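Local coordinates for Non-structural polyprotein (Sindbis virus, PDB 4GUA) that is processed into the proteins of the alphavirus replication machinery, this precursor fragment joining a cysteine protease, a macro domain and a zinc-binding domain, at residues 150-155 with 662-667; 240-245 with 272-277. One frame throughout, in Å; residues are numbered along the deposited sequence.

Contact 1. Residues 150-155 with 662-667; sequences RNLPHA and VPARKY
The amide of V662 gives its N-H to L152 O over 2.8 Å, nearly straight (165°) and in the carbonyl plane. The reverse bond, from L152 N to V662 O, is 2.9 Å long, and here the donor stands above the carbonyl plane. L152 and V662 are thus the hydrogen-bonded pair of a two-strand antiparallel sheet, with N151 and P663 as the non-hydrogen-bonded pair beside it; a weak bond from A664 N to R150 O follows as the chain turns into a short 3-10 segment. Next to V662, the L152 side chain reaches out with its CG anti to the carbonyl carbon (chi1 -58°), which brings CD1 obliquely against the Y667 ring, 3.6 Å from CD2, while CG lies 4.2 Å from A664 CB. Further along, V662 CG2 comes to 3.8 Å from A155 N, whose own bond goes to S330 OG. The Y667 hydroxyl lies 3.7 Å from A155 CB and is hydrogen-bonded to L156 N. On the other face of the sheet, the side-chain amide of N151 hydrogen-bonds to the hydroxyls of S596 (through OD1) and S598 (through ND2). The contact therefore relies on main-chain bonds for its register and on L152, V662, A155 and the Y667 ring for its packing, stitching the end of the zinc-binding region to the protease region.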
ATOM      1  N   ARG A 150       7.021   3.489 -12.789  1.00 55.36           N
ATOM      2  CA  ARG A 150       6.471   3.179 -11.472  1.00 54.47           C
ATOM      3  C   ARG A 150       6.942   4.139 -10.385  1.00 54.72           C
ATOM      4  O   ARG A 150       8.131   4.423 -10.266  1.00 54.71           O
ATOM      5  CB  ARG A 150       6.851   1.744 -11.079  1.00 54.35           C
ATOM      6  CG  ARG A 150       6.469   1.351  -9.656  1.00 53.08           C
ATOM      7  CD  ARG A 150       6.433  -0.171  -9.499  1.00 58.37           C
ATOM      8  NE  ARG A 150       6.187  -0.595  -8.120  1.00 52.06           N
ATOM      9  CZ  ARG A 150       4.983  -0.651  -7.555  1.00 46.94           C
ATOM     10  NH1 ARG A 150       3.898  -0.309  -8.239  1.00 54.31           N
ATOM     11  NH2 ARG A 150       4.860  -1.043  -6.302  1.00 46.06           N
ATOM     12  N   ASN A 151       6.006   4.633  -9.584  1.00 55.09           N
ATOM     13  CA  ASN A 151       6.378   5.325  -8.359  1.00 50.99           C
ATOM     14  C   ASN A 151       6.573   4.276  -7.282  1.00 51.22           C
ATOM     15  O   ASN A 151       5.637   3.579  -6.907  1.00 60.09           O
ATOM     16  CB  ASN A 151       5.309   6.336  -7.939  1.00 48.18           C
ATOM     17  CG  ASN A 151       5.416   7.654  -8.698  1.00 56.59           C
ATOM     18  OD1 ASN A 151       6.400   7.907  -9.407  1.00 57.24           O
ATOM     19  ND2 ASN A 151       4.405   8.506  -8.544  1.00 56.14           N
ATOM     20  N   LEU A 152       7.795   4.174  -6.781  1.00 49.11           N
ATOM     21  CA  LEU A 152       8.140   3.141  -5.822  1.00 51.51           C
ATOM     22  C   LEU A 152       7.584   3.498  -4.457  1.00 51.10           C
ATOM     23  O   LEU A 152       7.699   4.636  -4.023  1.00 57.29           O
ATOM     24  CB  LEU A 152       9.656   2.980  -5.754  1.00 51.48           C
ATOM     25  CG  LEU A 152      10.298   2.634  -7.101  1.00 52.81           C
ATOM     26  CD1 LEU A 152      11.811   2.742  -7.019  1.00 56.10           C
ATOM     27  CD2 LEU A 152       9.884   1.249  -7.550  1.00 53.77           C
ATOM     28  N   PRO A 153       6.968   2.524  -3.777  1.00 51.60           N
ATOM     29  CA  PRO A 153       6.364   2.799  -2.472  1.00 50.88           C
ATOM     30  C   PRO A 153       7.412   3.131  -1.413  1.00 54.03           C
ATOM     31  O   PRO A 153       7.089   3.759  -0.404  1.00 54.64           O
ATOM     32  CB  PRO A 153       5.654   1.488  -2.127  1.00 52.26           C
ATOM     33  CG  PRO A 153       6.367   0.437  -2.906  1.00 52.35           C
ATOM     34  CD  PRO A 153       6.867   1.102  -4.156  1.00 55.80           C
ATOM     35  N   HIS A 154       8.655   2.718  -1.642  1.00 54.23           N
ATOM     36  CA  HIS A 154       9.720   2.948  -0.673  1.00 53.14           C
ATOM     37  C   HIS A 154      11.090   2.926  -1.350  1.00 52.99           C
ATOM     38  O   HIS A 154      11.229   2.468  -2.482  1.00 52.33           O
ATOM     39  CB  HIS A 154       9.665   1.904   0.450  1.00 55.20           C
ATOM     40  CG  HIS A 154       9.944   0.503  -0.006  1.00 58.67           C
ATOM     41  ND1 HIS A 154      11.207   0.071  -0.351  1.00 54.77           N
ATOM     42  CD2 HIS A 154       9.125  -0.563  -0.170  1.00 59.13           C
ATOM     43  CE1 HIS A 154      11.155  -1.199  -0.709  1.00 53.50           C
ATOM     44  NE2 HIS A 154       9.904  -1.608  -0.607  1.00 55.89           N
ATOM     45  N   ALA A 155      12.095   3.428  -0.643  1.00 56.53           N
ATOM     46  CA  ALA A 155      13.460   3.492  -1.152  1.00 57.65           C
ATOM     47  C   ALA A 155      14.063   2.106  -1.354  1.00 60.02           C
ATOM     48  O   ALA A 155      13.609   1.127  -0.768  1.00 59.12           O
ATOM     49  CB  ALA A 155      14.326   4.291  -0.190  1.00 52.97           C
ATOM     50  N   VAL A 662       8.956   7.154  -4.046  1.00 57.97           N
ATOM     51  CA  VAL A 662      10.229   7.496  -4.666  1.00 58.21           C
ATOM     52  C   VAL A 662      10.114   7.255  -6.173  1.00 60.24           C
ATOM     53  O   VAL A 662       9.879   6.126  -6.600  1.00 55.48           O
ATOM     54  CB  VAL A 662      11.365   6.607  -4.116  1.00 50.63           C
ATOM     55  CG1 VAL A 662      12.720   7.058  -4.638  1.00 50.50           C
ATOM     56  CG2 VAL A 662      11.346   6.607  -2.609  1.00 50.78           C
ATOM     57  N   PRO A 663      10.269   8.310  -6.988  1.00 61.08           N
ATOM     58  CA  PRO A 663      10.232   8.114  -8.442  1.00 62.98           C
ATOM     59  C   PRO A 663      11.254   7.077  -8.887  1.00 66.98           C
ATOM     60  O   PRO A 663      12.427   7.164  -8.503  1.00 65.67           O
ATOM     61  CB  PRO A 663      10.624   9.490  -8.989  1.00 55.93           C
ATOM     62  CG  PRO A 663      10.308  10.433  -7.911  1.00 57.82           C
ATOM     63  CD  PRO A 663      10.551   9.707  -6.633  1.00 58.01           C
ATOM     64  N   ALA A 664      10.828   6.113  -9.695  1.00 65.84           N
ATOM     65  CA  ALA A 664      11.725   5.037 -10.104  1.00 69.22           C
ATOM     66  C   ALA A 664      12.936   5.582 -10.861  1.00 71.12           C
ATOM     67  O   ALA A 664      14.019   4.995 -10.827  1.00 67.25           O
ATOM     68  CB  ALA A 664      10.985   4.033 -10.955  1.00 69.96           C
ATOM     69  N   ARG A 665      12.744   6.717 -11.524  1.00 73.93           N
ATOM     70  CA  ARG A 665      13.783   7.313 -12.351  1.00 72.81           C
ATOM     71  C   ARG A 665      15.064   7.493 -11.538  1.00 67.19           C
ATOM     72  O   ARG A 665      16.175   7.430 -12.076  1.00 64.04           O
ATOM     73  CB  ARG A 665      13.296   8.644 -12.943  1.00 78.72           C
ATOM     74  CG  ARG A 665      13.430   9.840 -12.016  1.00 81.49           C
ATOM     75  CD  ARG A 665      13.077  11.148 -12.719  1.00 84.73           C
ATOM     76  NE  ARG A 665      14.242  11.763 -13.358  1.00 97.46           N
ATOM     77  CZ  ARG A 665      15.341  12.183 -12.726  1.00 98.50           C
ATOM     78  NH1 ARG A 665      15.467  12.066 -11.405  1.00 95.46           N
ATOM     79  NH2 ARG A 665      16.327  12.724 -13.428  1.00 94.96           N
ATOM     80  N   LYS A 666      14.907   7.702 -10.235  1.00 66.97           N
ATOM     81  CA  LYS A 666      16.050   7.873  -9.345  1.00 65.08           C
ATOM     82  C   LYS A 666      17.058   6.732  -9.449  1.00 66.35           C
ATOM     83  O   LYS A 666      18.263   6.945  -9.355  1.00 70.41           O
ATOM     84  CB  LYS A 666      15.589   7.987  -7.895  1.00 64.52           C
ATOM     85  CG  LYS A 666      16.689   7.633  -6.908  1.00 68.41           C
ATOM     86  CD  LYS A 666      16.409   8.145  -5.505  1.00 71.57           C
ATOM     87  CE  LYS A 666      17.425   7.609  -4.521  1.00 68.74           C
ATOM     88  NZ  LYS A 666      18.752   7.394  -5.163  1.00 77.52           N
ATOM     89  N   TYR A 667      16.552   5.522  -9.643  1.00 65.91           N
ATOM     90  CA  TYR A 667      17.382   4.324  -9.721  1.00 62.83           C
ATOM     91  C   TYR A 667      17.720   3.966 -11.168  1.00 63.95           C
ATOM     92  O   TYR A 667      18.203   2.871 -11.463  1.00 62.73           O
ATOM     93  CB  TYR A 667      16.712   3.171  -8.979  1.00 59.05           C
ATOM     94  CG  TYR A 667      16.478   3.510  -7.527  1.00 55.63           C
ATOM     95  CD1 TYR A 667      17.520   3.456  -6.612  1.00 57.07           C
ATOM     96  CD2 TYR A 667      15.233   3.914  -7.076  1.00 56.01           C
ATOM     97  CE1 TYR A 667      17.327   3.779  -5.279  1.00 54.48           C
ATOM     98  CE2 TYR A 667      15.026   4.239  -5.741  1.00 59.53           C
ATOM     99  CZ  TYR A 667      16.080   4.172  -4.850  1.00 60.30           C
ATOM    100  OH  TYR A 667      15.878   4.491  -3.523  1.00 68.24           O
TER

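Contact 2. Residues 240-245 with 272-277; sequences QCEDHA and YADRNS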
ATOM      1  N   GLN A 240      15.102  -8.494  -6.566  1.00 47.14           N
ATOM      2  CA  GLN A 240      14.972  -9.407  -5.448  1.00 51.44           C
ATOM      3  C   GLN A 240      13.516  -9.457  -4.990  1.00 51.64           C
ATOM      4  O   GLN A 240      13.000 -10.524  -4.669  1.00 51.99           O
ATOM      5  CB  GLN A 240      15.890  -8.989  -4.300  1.00 49.87           C
ATOM      6  CG  GLN A 240      16.006 -10.032  -3.213  1.00 50.51           C
ATOM      7  CD  GLN A 240      17.158  -9.774  -2.280  1.00 53.41           C
ATOM      8  OE1 GLN A 240      17.549  -8.633  -2.059  1.00 57.77           O
ATOM      9  NE2 GLN A 240      17.705 -10.836  -1.715  1.00 55.20           N
ATOM     10  N   CYS A 241      12.849  -8.305  -4.975  1.00 48.85           N
ATOM     11  CA  CYS A 241      11.435  -8.259  -4.615  1.00 45.49           C
ATOM     12  C   CYS A 241      10.637  -9.119  -5.577  1.00 49.79           C
ATOM     13  O   CYS A 241       9.813  -9.931  -5.150  1.00 53.69           O
ATOM     14  CB  CYS A 241      10.903  -6.820  -4.619  1.00 40.32           C
ATOM     15  SG  CYS A 241      11.378  -5.849  -3.158  1.00 58.76           S
ATOM     16  N   GLU A 242      10.879  -8.922  -6.872  1.00 51.00           N
ATOM     17  CA  GLU A 242      10.222  -9.703  -7.912  1.00 48.32           C
ATOM     18  C   GLU A 242      10.373 -11.201  -7.658  1.00 50.54           C
ATOM     19  O   GLU A 242       9.385 -11.918  -7.595  1.00 64.91           O
ATOM     20  CB  GLU A 242      10.794  -9.355  -9.294  1.00 46.71           C
ATOM     21  CG  GLU A 242      10.448  -7.957  -9.797  1.00 45.53           C
ATOM     22  CD  GLU A 242      10.988  -7.689 -11.205  1.00 58.27           C
ATOM     23  OE1 GLU A 242      12.212  -7.832 -11.420  1.00 58.70           O
ATOM     24  OE2 GLU A 242      10.187  -7.336 -12.103  1.00 66.28           O
ATOM     25  N   ASP A 243      11.608 -11.665  -7.489  1.00 49.34           N
ATOM     26  CA  ASP A 243      11.887 -13.087  -7.260  1.00 49.89           C
ATOM     27  C   ASP A 243      11.226 -13.603  -5.995  1.00 44.97           C
ATOM     28  O   ASP A 243      10.895 -14.781  -5.898  1.00 54.48           O
ATOM     29  CB  ASP A 243      13.395 -13.332  -7.147  1.00 49.24           C
ATOM     30  CG  ASP A 243      14.108 -13.225  -8.477  1.00 55.98           C
ATOM     31  OD1 ASP A 243      13.436 -13.286  -9.524  1.00 68.35           O
ATOM     32  OD2 ASP A 243      15.346 -13.091  -8.472  1.00 60.68           O
ATOM     33  N   HIS A 244      11.119 -12.735  -5.001  1.00 45.68           N
ATOM     34  CA  HIS A 244      10.557 -13.103  -3.710  1.00 51.19           C
ATOM     35  C   HIS A 244       9.036 -13.066  -3.660  1.00 54.65           C
ATOM     36  O   HIS A 244       8.442 -13.762  -2.852  1.00 55.47           O
ATOM     37  CB  HIS A 244      11.129 -12.206  -2.606  1.00 51.91           C
ATOM     38  CG  HIS A 244      10.817 -12.682  -1.222  1.00 48.40           C
ATOM     39  ND1 HIS A 244      11.223 -13.909  -0.742  1.00 47.47           N
ATOM     40  CD2 HIS A 244      10.108 -12.103  -0.226  1.00 48.11           C
ATOM     41  CE1 HIS A 244      10.796 -14.054   0.500  1.00 49.92           C
ATOM     42  NE2 HIS A 244      10.111 -12.975   0.835  1.00 53.08           N
ATOM     43  N   ALA A 245       8.412 -12.263  -4.517  1.00 61.04           N
ATOM     44  CA  ALA A 245       6.967 -12.015  -4.440  1.00 57.33           C
ATOM     45  C   ALA A 245       6.113 -13.275  -4.300  1.00 55.48           C
ATOM     46  O   ALA A 245       5.304 -13.381  -3.373  1.00 56.56           O
ATOM     47  CB  ALA A 245       6.514 -11.221  -5.650  1.00 56.22           C
ATOM     48  N   TYR A 272       8.148  -4.360  -0.517  1.00 62.06           N
ATOM     49  CA  TYR A 272       7.395  -4.633  -1.732  1.00 57.50           C
ATOM     50  C   TYR A 272       7.679  -3.544  -2.765  1.00 53.27           C
ATOM     51  O   TYR A 272       6.897  -2.604  -2.919  1.00 52.96           O
ATOM     52  CB  TYR A 272       5.910  -4.601  -1.374  1.00 54.93           C
ATOM     53  CG  TYR A 272       5.585  -3.465  -0.412  1.00 53.24           C
ATOM     54  CD1 TYR A 272       5.815  -3.593   0.954  1.00 54.61           C
ATOM     55  CD2 TYR A 272       5.082  -2.256  -0.878  1.00 46.86           C
ATOM     56  CE1 TYR A 272       5.536  -2.552   1.824  1.00 55.13           C
ATOM     57  CE2 TYR A 272       4.799  -1.218  -0.016  1.00 48.76           C
ATOM     58  CZ  TYR A 272       5.026  -1.366   1.332  1.00 52.99           C
ATOM     59  OH  TYR A 272       4.737  -0.317   2.183  1.00 50.26           O
ATOM     60  N   ALA A 273       8.698  -3.738  -3.584  1.00 46.36           N
ATOM     61  CA  ALA A 273       9.075  -2.690  -4.519  1.00 42.99           C
ATOM     62  C   ALA A 273       8.243  -2.786  -5.785  1.00 46.46           C
ATOM     63  O   ALA A 273       7.777  -1.787  -6.320  1.00 53.07           O
ATOM     64  CB  ALA A 273      10.558  -2.762  -4.839  1.00 38.80           C
ATOM     65  N   ASP A 274       8.076  -4.011  -6.263  1.00 48.38           N
ATOM     66  CA  ASP A 274       7.336  -4.261  -7.483  1.00 47.12           C
ATOM     67  C   ASP A 274       5.839  -4.256  -7.191  1.00 54.47           C
ATOM     68  O   ASP A 274       5.408  -4.470  -6.060  1.00 56.47           O
ATOM     69  CB  ASP A 274       7.778  -5.582  -8.111  1.00 41.13           C
ATOM     70  CG  ASP A 274       7.367  -6.779  -7.292  1.00 55.14           C
ATOM     71  OD1 ASP A 274       7.979  -7.014  -6.227  1.00 59.06           O
ATOM     72  OD2 ASP A 274       6.435  -7.495  -7.720  1.00 64.49           O
ATOM     73  N   ARG A 275       5.061  -3.954  -8.219  1.00 60.84           N
ATOM     74  CA  ARG A 275       3.612  -3.874  -8.109  1.00 57.86           C
ATOM     75  C   ARG A 275       3.012  -5.150  -7.508  1.00 56.76           C
ATOM     76  O   ARG A 275       2.120  -5.084  -6.660  1.00 55.86           O
ATOM     77  CB  ARG A 275       3.031  -3.563  -9.493  1.00 51.56           C
ATOM     78  CG  ARG A 275       1.526  -3.591  -9.620  1.00 51.51           C
ATOM     79  CD  ARG A 275       1.089  -4.832 -10.402  1.00 68.70           C
ATOM     80  NE  ARG A 275       0.033  -4.559 -11.376  1.00 70.79           N
ATOM     81  CZ  ARG A 275      -1.219  -4.260 -11.053  1.00 71.16           C
ATOM     82  NH1 ARG A 275      -1.577  -4.167  -9.779  1.00 75.11           N
ATOM     83  NH2 ARG A 275      -2.113  -4.033 -12.004  1.00 69.30           N
ATOM     84  N   ASN A 276       3.501  -6.312  -7.924  1.00 51.11           N
ATOM     85  CA  ASN A 276       2.948  -7.562  -7.406  1.00 51.94           C
ATOM     86  C   ASN A 276       3.210  -7.753  -5.919  1.00 49.31           C
ATOM     87  O   ASN A 276       2.303  -8.115  -5.171  1.00 51.68           O
ATOM     88  CB  ASN A 276       3.437  -8.760  -8.221  1.00 52.28           C
ATOM     89  CG  ASN A 276       2.867  -8.765  -9.633  1.00 56.09           C
ATOM     90  OD1 ASN A 276       3.601  -8.862 -10.619  1.00 59.32           O
ATOM     91  ND2 ASN A 276       1.544  -8.655  -9.731  1.00 50.53           N
ATOM     92  N   SER A 277       4.446  -7.524  -5.490  1.00 47.46           N
ATOM     93  CA  SER A 277       4.759  -7.576  -4.072  1.00 43.80           C
ATOM     94  C   SER A 277       3.850  -6.653  -3.266  1.00 44.97           C
ATOM     95  O   SER A 277       3.371  -7.039  -2.202  1.00 48.35           O
ATOM     96  CB  SER A 277       6.227  -7.226  -3.818  1.00 50.06           C
ATOM     97  OG  SER A 277       7.062  -8.359  -4.001  1.00 57.64           O
TER
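Segment 240-245 of helix 237-257 runs alongside the chain that leads into helix 275-286, the two advancing in the same direction, with CA atoms 6.0 Å apart at C241 and A273 and 5.0 Å apart at A245 and S277. C241 and A245, one helical turn apart, present their side chains to the incoming chain. With SG anti to its carbonyl carbon (chi1 -77°), C241 places the sulfur 3.6 Å from A273 CB, where it also accepts a weak hydrogen bond from A273 N at 3.4 Å. D274 is the N-cap of the second helix. Its CG sits between the backbone N and the carbonyl carbon (chi1 69°), which bends the carboxylate back over the first turn. There S277 grips both oxygens: S277 N donates to D274 OD2 at 3.0 Å from above the carboxylate plane, and S277 OG donates to D274 OD1 at 2.8 Å on its syn side. These two bonds fix the carboxylate's rotation as it faces helix 237-257, D274 OD1 lying beside C241 CB, while D274 CB is 4.0 Å from E242 CG. The start of its own helix may stabilise its negative charge, partly offsetting the nearby E242 carboxylate. The methyl of A245 closes the other end against S277 OG. F238, about a turn before C241, packs on A273 and D274, while helix 52-64 borders the contact through E242 and N276. In the seven-stranded sheet, helix 237-257 links strands 224-227 and 263-269, and helix 275-286 joins the latter to strand 288-294. The strand order 3-2-1-4-5-7-6 is that of a methyltransferase-like Rossmann fold, in which these are two successive crossover helices.

Contact 1 and contact 2 have centres about 13 Å apart and adjoin directly. Along the chain the order is 150-155, 240-245, 272-277 and 662-667, so contact 2 falls wholly between the two strands that contact 1 pairs. The bridge between them is segment 150-155 against 272-277: R150 NE probably bonds to A273 O at 2.7 Å, P153 packs on Y272, and the rings of H154 and Y272 meet edge-to-face. One segment from the protease region thus touches both the methyltransferase-like sheet domain, at the start of helix 275-286, and the C-terminal strand of the zinc-binding region, consistent with a compact, interlocked precursor.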